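Local structure of endonuclease PI-MtuI (Mycobacterium tuberculosis, 2IMZ) at residues A[9-14]-A[30-35]; A[51-56]-A[145-150]; A[57-62]-A[138-143]. The protein is the splicing domain of the RecA intein, which probably excises itself from its precursor and joins the flanking protein segments. The protein carries 1 engineered substitution. One frame throughout, in Å; residues are numbered along the deposited sequence.

Interaction 1 (A[9-14]-A[30-35])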
ATOM      1  N   PHE A   9     -10.457   9.300  10.795  1.00 11.62           N
ATOM      2  CA  PHE A   9     -11.882   9.274  11.111  1.00 11.83           C
ATOM      3  C   PHE A   9     -12.485   7.872  11.025  1.00 12.06           C
ATOM      4  O   PHE A   9     -12.324   7.186  10.021  1.00 11.85           O
ATOM      5  CB  PHE A   9     -12.613  10.215  10.144  1.00 13.75           C
ATOM      6  CG  PHE A   9     -14.119  10.178  10.253  1.00 14.16           C
ATOM      7  CD1 PHE A   9     -14.752  10.397  11.470  1.00 14.72           C
ATOM      8  CD2 PHE A   9     -14.900   9.990   9.116  1.00 14.06           C
ATOM      9  CE1 PHE A   9     -16.148  10.436  11.552  1.00 14.60           C
ATOM     10  CE2 PHE A   9     -16.293  10.027   9.187  1.00 12.94           C
ATOM     11  CZ  PHE A   9     -16.916  10.251  10.407  1.00 14.01           C
ATOM     12  N   ASP A  10     -13.170   7.454  12.091  1.00 11.78           N
ATOM     13  CA  ASP A  10     -13.841   6.153  12.124  1.00 13.66           C
ATOM     14  C   ASP A  10     -15.308   6.496  11.858  1.00 14.06           C
ATOM     15  O   ASP A  10     -15.995   7.022  12.732  1.00 15.15           O
ATOM     16  CB  ASP A  10     -13.702   5.497  13.503  1.00 14.51           C
ATOM     17  CG  ASP A  10     -14.401   4.148  13.578  1.00 14.03           C
ATOM     18  OD1 ASP A  10     -15.462   3.999  12.941  1.00 14.92           O
ATOM     19  OD2 ASP A  10     -13.903   3.243  14.283  1.00 14.21           O
ATOM     20  N   PRO A  11     -15.799   6.209  10.640  1.00 14.06           N
ATOM     21  CA  PRO A  11     -17.182   6.499  10.250  1.00 14.22           C
ATOM     22  C   PRO A  11     -18.265   5.746  11.006  1.00 16.36           C
ATOM     23  O   PRO A  11     -19.430   6.153  10.996  1.00 17.07           O
ATOM     24  CB  PRO A  11     -17.186   6.172   8.762  1.00 14.63           C
ATOM     25  CG  PRO A  11     -16.242   5.016   8.692  1.00 14.85           C
ATOM     26  CD  PRO A  11     -15.095   5.496   9.557  1.00 12.01           C
ATOM     27  N   VAL A  12     -17.885   4.656  11.660  1.00 15.23           N
ATOM     28  CA  VAL A  12     -18.844   3.856  12.410  1.00 17.40           C
ATOM     29  C   VAL A  12     -19.171   4.476  13.767  1.00 18.66           C
ATOM     30  O   VAL A  12     -20.340   4.599  14.140  1.00 21.29           O
ATOM     31  CB  VAL A  12     -18.315   2.430  12.627  1.00 17.39           C
ATOM     32  CG1 VAL A  12     -19.312   1.621  13.459  1.00 17.94           C
ATOM     33  CG2 VAL A  12     -18.079   1.764  11.287  1.00 16.43           C
ATOM     34  N   THR A  13     -18.134   4.867  14.498  1.00 17.32           N
ATOM     35  CA  THR A  13     -18.295   5.469  15.814  1.00 17.83           C
ATOM     36  C   THR A  13     -18.367   6.988  15.752  1.00 18.91           C
ATOM     37  O   THR A  13     -18.913   7.628  16.654  1.00 18.58           O
ATOM     38  CB  THR A  13     -17.127   5.096  16.738  1.00 18.53           C
ATOM     39  OG1 THR A  13     -15.904   5.593  16.178  1.00 17.61           O
ATOM     40  CG2 THR A  13     -17.028   3.588  16.892  1.00 18.94           C
ATOM     41  N   GLY A  14     -17.804   7.559  14.693  1.00 18.04           N
ATOM     42  CA  GLY A  14     -17.791   9.003  14.541  1.00 17.95           C
ATOM     43  C   GLY A  14     -16.587   9.613  15.238  1.00 17.15           C
ATOM     44  O   GLY A  14     -16.402  10.830  15.234  1.00 18.00           O
ATOM     45  N   HIS A  30     -12.553   1.372  12.518  1.00 12.10           N
ATOM     46  CA  HIS A  30     -13.019   1.333  11.140  1.00 12.44           C
ATOM     47  C   HIS A  30     -12.558   2.650  10.535  1.00 11.49           C
ATOM     48  O   HIS A  30     -12.332   3.625  11.257  1.00 12.29           O
ATOM     49  CB  HIS A  30     -14.544   1.254  11.052  1.00 14.90           C
ATOM     50  CG  HIS A  30     -15.084  -0.128  11.236  1.00 16.82           C
ATOM     51  ND1 HIS A  30     -15.316  -0.678  12.479  1.00 19.33           N
ATOM     52  CD2 HIS A  30     -15.405  -1.085  10.334  1.00 17.98           C
ATOM     53  CE1 HIS A  30     -15.754  -1.917  12.332  1.00 18.95           C
ATOM     54  NE2 HIS A  30     -15.817  -2.188  11.042  1.00 17.61           N
ATOM     55  N   VAL A  31     -12.401   2.670   9.219  1.00 11.02           N
ATOM     56  CA  VAL A  31     -11.983   3.882   8.526  1.00 10.55           C
ATOM     57  C   VAL A  31     -12.879   4.067   7.320  1.00 11.66           C
ATOM     58  O   VAL A  31     -13.653   3.176   6.966  1.00 13.01           O
ATOM     59  CB  VAL A  31     -10.528   3.781   7.999  1.00 11.70           C
ATOM     60  CG1 VAL A  31      -9.575   3.502   9.137  1.00 12.60           C
ATOM     61  CG2 VAL A  31     -10.434   2.696   6.925  1.00 12.41           C
ATOM     62  N   VAL A  32     -12.788   5.239   6.704  1.00 11.20           N
ATOM     63  CA  VAL A  32     -13.535   5.504   5.485  1.00 11.36           C
ATOM     64  C   VAL A  32     -12.582   5.022   4.398  1.00 11.98           C
ATOM     65  O   VAL A  32     -11.476   5.550   4.259  1.00 11.95           O
ATOM     66  CB  VAL A  32     -13.795   7.008   5.273  1.00 10.65           C
ATOM     67  CG1 VAL A  32     -14.455   7.225   3.909  1.00 12.66           C
ATOM     68  CG2 VAL A  32     -14.678   7.551   6.382  1.00 11.53           C
ATOM     69  N   ALA A  33     -12.997   4.007   3.649  1.00 10.70           N
ATOM     70  CA  ALA A  33     -12.165   3.460   2.585  1.00 11.96           C
ATOM     71  C   ALA A  33     -12.836   3.639   1.234  1.00 12.36           C
ATOM     72  O   ALA A  33     -14.051   3.497   1.111  1.00 13.71           O
ATOM     73  CB  ALA A  33     -11.896   1.978   2.843  1.00 12.13           C
ATOM     74  N   ALA A  34     -12.035   3.953   0.222  1.00 12.56           N
ATOM     75  CA  ALA A  34     -12.546   4.146  -1.128  1.00 12.97           C
ATOM     76  C   ALA A  34     -12.383   2.884  -1.962  1.00 13.80           C
ATOM     77  O   ALA A  34     -11.321   2.261  -1.958  1.00 14.32           O
ATOM     78  CB  ALA A  34     -11.816   5.307  -1.802  1.00 12.12           C
ATOM     79  N   ALA A  35     -13.442   2.517  -2.680  1.00 14.57           N
ATOM     80  CA  ALA A  35     -13.428   1.342  -3.545  1.00 15.92           C
ATOM     81  C   ALA A  35     -12.972   1.771  -4.940  1.00 17.10           C
ATOM     82  O   ALA A  35     -12.819   2.962  -5.210  1.00 16.65           O
ATOM     83  CB  ALA A  35     -14.823   0.721  -3.609  1.00 16.73           C
TER
HETATM   84  O   HOH W   1     -10.820   7.199   7.777  1.00 11.62           O
HETATM   85  O   HOH W   2     -15.501   0.904  14.765  1.00 18.12           O

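Interaction 2 (A[51-56]-A[145-150])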
ATOM      1  N   GLN A  51       6.518   2.765  11.831  1.00 21.00           N
ATOM      2  CA  GLN A  51       7.571   2.911  10.835  1.00 21.70           C
ATOM      3  C   GLN A  51       8.817   3.699  11.219  1.00 21.85           C
ATOM      4  O   GLN A  51       9.690   3.921  10.378  1.00 22.86           O
ATOM      5  CB  GLN A  51       6.963   3.509   9.565  1.00 21.82           C
ATOM      6  CG  GLN A  51       5.703   2.795   9.090  1.00 21.04           C
ATOM      7  CD  GLN A  51       5.968   1.382   8.604  1.00 21.63           C
ATOM      8  OE1 GLN A  51       5.669   1.043   7.458  1.00 25.28           O
ATOM      9  NE2 GLN A  51       6.527   0.550   9.471  1.00 21.72           N
ATOM     10  N   GLY A  52       8.905   4.120  12.477  1.00 22.32           N
ATOM     11  CA  GLY A  52      10.065   4.872  12.919  1.00 24.15           C
ATOM     12  C   GLY A  52      10.081   6.311  12.438  1.00 24.92           C
ATOM     13  O   GLY A  52       9.136   6.773  11.796  1.00 25.42           O
ATOM     14  N   THR A  53      11.163   7.023  12.739  1.00 25.59           N
ATOM     15  CA  THR A  53      11.293   8.418  12.340  1.00 24.50           C
ATOM     16  C   THR A  53      11.751   8.556  10.895  1.00 24.45           C
ATOM     17  O   THR A  53      12.737   7.944  10.479  1.00 23.43           O
ATOM     18  CB  THR A  53      12.283   9.163  13.250  1.00 24.89           C
ATOM     19  OG1 THR A  53      11.811   9.117  14.600  1.00 25.73           O
ATOM     20  CG2 THR A  53      12.413  10.616  12.816  1.00 26.24           C
ATOM     21  N   ARG A  54      11.025   9.370  10.136  1.00 22.09           N
ATOM     22  CA  ARG A  54      11.334   9.603   8.731  1.00 22.80           C
ATOM     23  C   ARG A  54      11.060  11.057   8.369  1.00 20.92           C
ATOM     24  O   ARG A  54      10.486  11.803   9.161  1.00 21.70           O
ATOM     25  CB  ARG A  54      10.472   8.700   7.844  1.00 22.06           C
ATOM     26  CG  ARG A  54      10.518   7.232   8.217  1.00 22.19           C
ATOM     27  CD  ARG A  54       9.780   6.378   7.204  1.00 22.98           C
ATOM     28  NE  ARG A  54       9.776   4.973   7.595  1.00 24.56           N
ATOM     29  CZ  ARG A  54       9.658   3.958   6.744  1.00 25.50           C
ATOM     30  NH1 ARG A  54       9.541   4.190   5.444  1.00 26.77           N
ATOM     31  NH2 ARG A  54       9.659   2.711   7.195  1.00 27.16           N
ATOM     32  N   ASP A  55      11.477  11.455   7.174  1.00 21.00           N
ATOM     33  CA  ASP A  55      11.241  12.816   6.712  1.00 20.97           C
ATOM     34  C   ASP A  55       9.818  12.877   6.175  1.00 19.64           C
ATOM     35  O   ASP A  55       9.411  12.023   5.388  1.00 18.90           O
ATOM     36  CB  ASP A  55      12.207  13.197   5.584  1.00 23.47           C
ATOM     37  CG  ASP A  55      13.652  13.172   6.016  1.00 24.92           C
ATOM     38  OD1 ASP A  55      13.959  13.723   7.090  1.00 27.75           O
ATOM     39  OD2 ASP A  55      14.486  12.610   5.274  1.00 29.43           O
ATOM     40  N   VAL A  56       9.067  13.885   6.600  1.00 18.97           N
ATOM     41  CA  VAL A  56       7.696  14.046   6.132  1.00 17.81           C
ATOM     42  C   VAL A  56       7.466  15.472   5.668  1.00 17.98           C
ATOM     43  O   VAL A  56       8.061  16.409   6.201  1.00 18.93           O
ATOM     44  CB  VAL A  56       6.668  13.747   7.243  1.00 16.42           C
ATOM     45  CG1 VAL A  56       6.709  12.279   7.614  1.00 14.79           C
ATOM     46  CG2 VAL A  56       6.951  14.619   8.464  1.00 18.36           C
ATOM     47  N   ARG A 145      11.386  16.112  10.499  1.00 22.79           N
ATOM     48  CA  ARG A 145      11.524  14.766  11.038  1.00 23.50           C
ATOM     49  C   ARG A 145      10.363  14.463  11.973  1.00 23.18           C
ATOM     50  O   ARG A 145      10.009  15.283  12.820  1.00 23.58           O
ATOM     51  CB  ARG A 145      12.841  14.649  11.808  1.00 25.82           C
ATOM     52  CG  ARG A 145      14.071  14.979  10.980  1.00 29.03           C
ATOM     53  CD  ARG A 145      14.356  13.882   9.977  1.00 31.11           C
ATOM     54  NE  ARG A 145      14.706  12.630  10.640  1.00 34.13           N
ATOM     55  CZ  ARG A 145      14.930  11.484  10.003  1.00 34.49           C
ATOM     56  NH1 ARG A 145      14.838  11.426   8.682  1.00 35.32           N
ATOM     57  NH2 ARG A 145      15.251  10.396  10.689  1.00 36.18           N
ATOM     58  N   ALA A 146       9.778  13.279  11.826  1.00 21.45           N
ATOM     59  CA  ALA A 146       8.659  12.885  12.670  1.00 21.26           C
ATOM     60  C   ALA A 146       8.504  11.375  12.711  1.00 19.91           C
ATOM     61  O   ALA A 146       8.871  10.681  11.763  1.00 20.84           O
ATOM     62  CB  ALA A 146       7.371  13.516  12.147  1.00 21.05           C
ATOM     63  N   ARG A 147       7.969  10.867  13.815  1.00 19.59           N
ATOM     64  CA  ARG A 147       7.726   9.436  13.922  1.00 20.44           C
ATOM     65  C   ARG A 147       6.610   9.189  12.923  1.00 19.32           C
ATOM     66  O   ARG A 147       5.702  10.014  12.795  1.00 18.86           O
ATOM     67  CB  ARG A 147       7.243   9.058  15.321  1.00 22.93           C
ATOM     68  CG  ARG A 147       8.240   9.326  16.430  1.00 25.84           C
ATOM     69  CD  ARG A 147       7.892   8.485  17.637  1.00 29.34           C
ATOM     70  NE  ARG A 147       6.526   8.720  18.093  1.00 33.92           N
ATOM     71  CZ  ARG A 147       5.862   7.907  18.908  1.00 34.67           C
ATOM     72  NH1 ARG A 147       6.438   6.801  19.356  1.00 35.34           N
ATOM     73  NH2 ARG A 147       4.623   8.201  19.278  1.00 36.13           N
ATOM     74  N   THR A 148       6.671   8.067  12.217  1.00 17.43           N
ATOM     75  CA  THR A 148       5.657   7.760  11.220  1.00 16.54           C
ATOM     76  C   THR A 148       5.013   6.401  11.442  1.00 17.09           C
ATOM     77  O   THR A 148       5.565   5.539  12.134  1.00 16.35           O
ATOM     78  CB  THR A 148       6.249   7.836   9.798  1.00 15.69           C
ATOM     79  OG1 THR A 148       7.295   6.867   9.658  1.00 16.44           O
ATOM     80  CG2 THR A 148       6.816   9.224   9.542  1.00 13.95           C
ATOM     81  N   PHE A 149       3.836   6.221  10.850  1.00 15.79           N
ATOM     82  CA  PHE A 149       3.072   4.995  11.010  1.00 14.86           C
ATOM     83  C   PHE A 149       2.313   4.623   9.748  1.00 14.26           C
ATOM     84  O   PHE A 149       2.218   5.412   8.807  1.00 13.69           O
ATOM     85  CB  PHE A 149       2.068   5.156  12.155  1.00 15.92           C
ATOM     86  CG  PHE A 149       2.677   5.680  13.421  1.00 16.58           C
ATOM     87  CD1 PHE A 149       2.933   7.039  13.575  1.00 16.79           C
ATOM     88  CD2 PHE A 149       3.044   4.809  14.439  1.00 16.23           C
ATOM     89  CE1 PHE A 149       3.550   7.525  14.724  1.00 18.70           C
ATOM     90  CE2 PHE A 149       3.661   5.282  15.590  1.00 16.20           C
ATOM     91  CZ  PHE A 149       3.917   6.644  15.735  1.00 17.25           C
ATOM     92  N   ASP A 150       1.748   3.423   9.755  1.00 14.33           N
ATOM     93  CA  ASP A 150       0.986   2.926   8.620  1.00 16.64           C
ATOM     94  C   ASP A 150      -0.092   1.972   9.138  1.00 15.74           C
ATOM     95  O   ASP A 150       0.044   1.407  10.222  1.00 13.74           O
ATOM     96  CB  ASP A 150       1.929   2.201   7.654  1.00 22.68           C
ATOM     97  CG  ASP A 150       1.396   2.149   6.241  1.00 28.18           C
ATOM     98  OD1 ASP A 150       0.954   3.201   5.729  1.00 31.46           O
ATOM     99  OD2 ASP A 150       1.440   1.057   5.631  1.00 33.07           O
TER

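Interaction 3 (A[57-62]-A[138-143])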
ATOM      1  N   ILE A  57       6.611  15.628   4.664  1.00 17.47           N
ATOM      2  CA  ILE A  57       6.273  16.950   4.164  1.00 16.30           C
ATOM      3  C   ILE A  57       4.815  17.198   4.530  1.00 15.75           C
ATOM      4  O   ILE A  57       4.107  16.265   4.915  1.00 14.80           O
ATOM      5  CB  ILE A  57       6.500  17.067   2.631  1.00 17.21           C
ATOM      6  CG1 ILE A  57       5.766  15.959   1.871  1.00 17.70           C
ATOM      7  CG2 ILE A  57       7.991  17.021   2.339  1.00 18.14           C
ATOM      8  CD1 ILE A  57       4.295  16.238   1.641  1.00 17.07           C
ATOM      9  N   GLY A  58       4.372  18.446   4.430  1.00 15.11           N
ATOM     10  CA  GLY A  58       3.005  18.764   4.798  1.00 14.37           C
ATOM     11  C   GLY A  58       2.150  19.373   3.710  1.00 14.87           C
ATOM     12  O   GLY A  58       2.613  20.179   2.900  1.00 14.99           O
ATOM     13  N   LEU A  59       0.880  18.982   3.697  1.00 13.47           N
ATOM     14  CA  LEU A  59      -0.069  19.489   2.721  1.00 13.56           C
ATOM     15  C   LEU A  59      -1.288  20.022   3.453  1.00 13.63           C
ATOM     16  O   LEU A  59      -2.063  19.244   4.014  1.00 13.11           O
ATOM     17  CB  LEU A  59      -0.497  18.369   1.764  1.00 13.68           C
ATOM     18  CG  LEU A  59       0.624  17.643   1.008  1.00 13.50           C
ATOM     19  CD1 LEU A  59       0.034  16.505   0.185  1.00 16.82           C
ATOM     20  CD2 LEU A  59       1.364  18.625   0.112  1.00 18.09           C
ATOM     21  N   ARG A  60      -1.448  21.346   3.482  1.00 12.39           N
ATOM     22  CA  ARG A  60      -2.616  21.925   4.132  1.00 10.97           C
ATOM     23  C   ARG A  60      -3.707  21.922   3.077  1.00 13.44           C
ATOM     24  O   ARG A  60      -3.554  22.504   2.005  1.00 12.90           O
ATOM     25  CB  ARG A  60      -2.354  23.354   4.621  1.00 12.60           C
ATOM     26  CG  ARG A  60      -3.512  23.904   5.456  1.00 13.66           C
ATOM     27  CD  ARG A  60      -3.091  25.117   6.278  1.00 13.73           C
ATOM     28  NE  ARG A  60      -2.640  26.220   5.435  1.00 15.27           N
ATOM     29  CZ  ARG A  60      -3.446  27.035   4.763  1.00 17.49           C
ATOM     30  NH1 ARG A  60      -4.762  26.884   4.830  1.00 16.53           N
ATOM     31  NH2 ARG A  60      -2.931  28.003   4.014  1.00 17.53           N
ATOM     32  N   ILE A  61      -4.808  21.254   3.396  1.00  9.72           N
ATOM     33  CA  ILE A  61      -5.930  21.109   2.483  1.00 12.28           C
ATOM     34  C   ILE A  61      -6.965  22.200   2.710  1.00 12.34           C
ATOM     35  O   ILE A  61      -7.062  22.742   3.811  1.00 11.70           O
ATOM     36  CB  ILE A  61      -6.592  19.728   2.699  1.00 12.78           C
ATOM     37  CG1 ILE A  61      -5.508  18.643   2.747  1.00 13.03           C
ATOM     38  CG2 ILE A  61      -7.617  19.446   1.608  1.00 12.79           C
ATOM     39  CD1 ILE A  61      -4.603  18.585   1.524  1.00 13.23           C
ATOM     40  N   ALA A  62      -7.726  22.537   1.667  1.00 13.45           N
ATOM     41  CA  ALA A  62      -8.775  23.544   1.813  1.00 14.02           C
ATOM     42  C   ALA A  62      -9.643  23.045   2.965  1.00 12.97           C
ATOM     43  O   ALA A  62      -9.998  21.868   3.013  1.00 14.28           O
ATOM     44  CB  ALA A  62      -9.599  23.651   0.527  1.00 16.28           C
ATOM     45  N   ARG A 138      -3.967  23.946  -0.238  1.00 14.84           N
ATOM     46  CA  ARG A 138      -3.784  25.377  -0.011  1.00 16.56           C
ATOM     47  C   ARG A 138      -2.325  25.747   0.225  1.00 16.37           C
ATOM     48  O   ARG A 138      -1.911  26.874  -0.054  1.00 17.54           O
ATOM     49  CB  ARG A 138      -4.608  25.830   1.204  1.00 17.25           C
ATOM     50  CG  ARG A 138      -6.065  25.376   1.201  1.00 22.11           C
ATOM     51  CD  ARG A 138      -7.061  26.463   0.804  1.00 27.71           C
ATOM     52  NE  ARG A 138      -6.927  26.880  -0.581  1.00 27.19           N
ATOM     53  CZ  ARG A 138      -7.912  27.399  -1.313  1.00 28.06           C
ATOM     54  NH1 ARG A 138      -9.124  27.568  -0.799  1.00 27.31           N
ATOM     55  NH2 ARG A 138      -7.683  27.746  -2.569  1.00 23.71           N
ATOM     56  N   GLU A 139      -1.541  24.802   0.735  1.00 16.95           N
ATOM     57  CA  GLU A 139      -0.148  25.086   1.039  1.00 17.35           C
ATOM     58  C   GLU A 139       0.712  23.834   1.196  1.00 17.83           C
ATOM     59  O   GLU A 139       0.255  22.814   1.711  1.00 17.29           O
ATOM     60  CB  GLU A 139      -0.092  25.916   2.328  1.00 19.86           C
ATOM     61  CG  GLU A 139       1.296  26.220   2.858  1.00 23.02           C
ATOM     62  CD  GLU A 139       1.261  26.940   4.197  1.00 25.33           C
ATOM     63  OE1 GLU A 139       0.153  27.167   4.738  1.00 25.17           O
ATOM     64  OE2 GLU A 139       2.345  27.273   4.716  1.00 27.18           O
ATOM     65  N   VAL A 140       1.958  23.919   0.737  1.00 15.82           N
ATOM     66  CA  VAL A 140       2.907  22.817   0.864  1.00 16.97           C
ATOM     67  C   VAL A 140       3.932  23.243   1.913  1.00 18.11           C
ATOM     68  O   VAL A 140       4.574  24.288   1.776  1.00 19.44           O
ATOM     69  CB  VAL A 140       3.625  22.523  -0.471  1.00 17.07           C
ATOM     70  CG1 VAL A 140       4.690  21.454  -0.266  1.00 16.41           C
ATOM     71  CG2 VAL A 140       2.611  22.066  -1.516  1.00 17.05           C
ATOM     72  N   LEU A 141       4.069  22.441   2.967  1.00 17.49           N
ATOM     73  CA  LEU A 141       4.997  22.748   4.053  1.00 19.92           C
ATOM     74  C   LEU A 141       6.320  22.000   3.932  1.00 21.34           C
ATOM     75  O   LEU A 141       6.364  20.863   3.459  1.00 20.17           O
ATOM     76  CB  LEU A 141       4.357  22.427   5.409  1.00 20.60           C
ATOM     77  CG  LEU A 141       3.116  23.215   5.848  1.00 22.36           C
ATOM     78  CD1 LEU A 141       3.438  24.698   5.864  1.00 25.93           C
ATOM     79  CD2 LEU A 141       1.951  22.929   4.918  1.00 25.16           C
ATOM     80  N   PRO A 142       7.419  22.636   4.371  1.00 23.14           N
ATOM     81  CA  PRO A 142       8.780  22.090   4.337  1.00 23.39           C
ATOM     82  C   PRO A 142       8.945  20.783   5.106  1.00 23.43           C
ATOM     83  O   PRO A 142       8.274  20.543   6.108  1.00 21.91           O
ATOM     84  CB  PRO A 142       9.620  23.211   4.946  1.00 23.81           C
ATOM     85  CG  PRO A 142       8.841  24.440   4.626  1.00 25.39           C
ATOM     86  CD  PRO A 142       7.431  24.006   4.913  1.00 23.58           C
ATOM     87  N   THR A 143       9.865  19.953   4.631  1.00 22.94           N
ATOM     88  CA  THR A 143      10.145  18.666   5.252  1.00 22.91           C
ATOM     89  C   THR A 143      10.617  18.806   6.697  1.00 23.56           C
ATOM     90  O   THR A 143      11.287  19.777   7.053  1.00 23.00           O
ATOM     91  CB  THR A 143      11.227  17.911   4.460  1.00 23.52           C
ATOM     92  OG1 THR A 143      11.497  16.657   5.094  1.00 26.24           O
ATOM     93  CG2 THR A 143      12.510  18.729   4.403  1.00 24.35           C
TER

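Interaction 1 (A[9-14]-A[30-35])
H30 and D10 meet where the D10 Asx turn, in the loop after strand 7-9, meets the start of strand 30-34, a worked example of one carboxylate serving two chain segments within the intein splicing domain. The backbone N of H30 points at OD2 of D10 (2.9 Å, 169° at the hydrogen) and comes down from above the carboxylate plane. The other oxygen, OD1, folds the loop by accepting from V12 N and T13 N. A chi1 of 179° turns the D10 carboxylate away from its own backbone N and past H30 CB, and a water joins OD2 to H30 ND1. The carbonyl of H30 in turn receives a CA-H...O contact from D10 CA, 3.1 Å from H30 O. V12 lays its CG2 methyl over one face of the imidazole, 4.0 Å from the ring centroid and 29° off the normal, a CH-pi contact. At V31 the backbone does the touching: P11 CD rests 3.5 Å from V31 C, while the valine side chain turns away to V45, V153 and L159. V32 returns to the loop with CG2, which touches both F9 CD2 and P11 CB, at 3.7 Å each. A second water ties the two backbones here, accepting from V32 N at 3.0 Å and donating to F9 O at 2.7 Å.

Interaction 2 (A[51-56]-A[145-150])
R145 bends back across D55 and T53 where the chain turns its corner at T53, between strands 40-52 and 54-61 in the curled antiparallel sheet of the intein (Hint) fold. Its CB skirts T53 CG2, and CG passes D55 OD1 loosely. Bends at chi2 (-72°) and chi3 (-65°) then fold the guanidinium over the T53-R54 backbone, one face toward T53 C and R54 C. NE lies 3.7 Å from T53 CG2, and NH2 packs against the same methyl. NH1 ends the path in a salt bridge to D55 OD1, 2.9 Å away; OD1 lies in the guanidinium plane, but NH1 meets it from above the carboxylate plane. Although the short strand axes lie 109° apart, R54 and A146 form a local antiparallel hydrogen-bonded pair with two bonds. Further on, T148 points its hydroxyl at G52 O, which accepts from both T148 OG1 and T148 N, each at 2.8 Å. R54 stretches its CG and CD past that hydroxyl, its NE donates to Q51 O at 3.0 Å, and NH1 bridges to D72 of the second subunit. The chemistry implies a corner pinned by two grips: a charged pair at the exposed end, and a buried threonine that satisfies a carbonyl twice.

Interaction 3 (A[57-62]-A[138-143])
R60 and E139 form a hydrogen-bonded pair across two antiparallel strands, and their backbones supply the first kind of contact. R60 N bonds to E139 O in the carbonyl plane at 2.9 Å, while R60 O takes R138 N at 2.7 Å and, weakly, E139 N. Further along, G58 and L141 exchange two bonds, a short one from L141 N to G58 O (2.7 Å) and a longer one from G58 N to L141 O. The charged contact is a salt bridge in which NE and NH2 of R60 both hold E139 OE1, NE at 3.0 Å. The acid oxygen lies in the guanidinium plane, yet the two flat groups stand 80° apart. A bend at chi3 (61°) carries the R60 guanidinium to this oxygen and sets one of its faces over R138 CB. The apolar pair is L59 CD2 beside V140 CG2, the two side chains pointing the same way. Van der Waals contacts with backbone complete the account: L141 CD2 reaches G58 O at 3.5 Å, and R138 CG and CD lie against the A62 backbone and CB. L141 also touches W68 on strand 66-69. With R138 and E139 together facing R60, this end of the pairing is a classic beta bulge, in the curled antiparallel sheet of the intein splicing domain.

Interactions 2 and 3 share strands 54-61 and 134-153 and touch where D55 CB and V56 O pack on T143 OG1; interaction 3 is nested in the chain loop that interaction 2 closes. Interaction 1 lies across the chain's centre, its centre about 23 Å from each of theirs, though all three reach one sheet. Each runs from core to surface: V31 and V32 are buried and V12 exposed in interaction 1, A146 and T148 against D55 and R145 in interaction 2, G58 and L59 against R138 and V140 in interaction 3. Interaction 1 joins loop to strand through a carboxylate and waters; the others exchange backbone bonds, interrupted by a corner in interaction 2 and a bulge in interaction 3, and each adds an arginine-acid bridge. Interaction 2 alone reaches the second subunit.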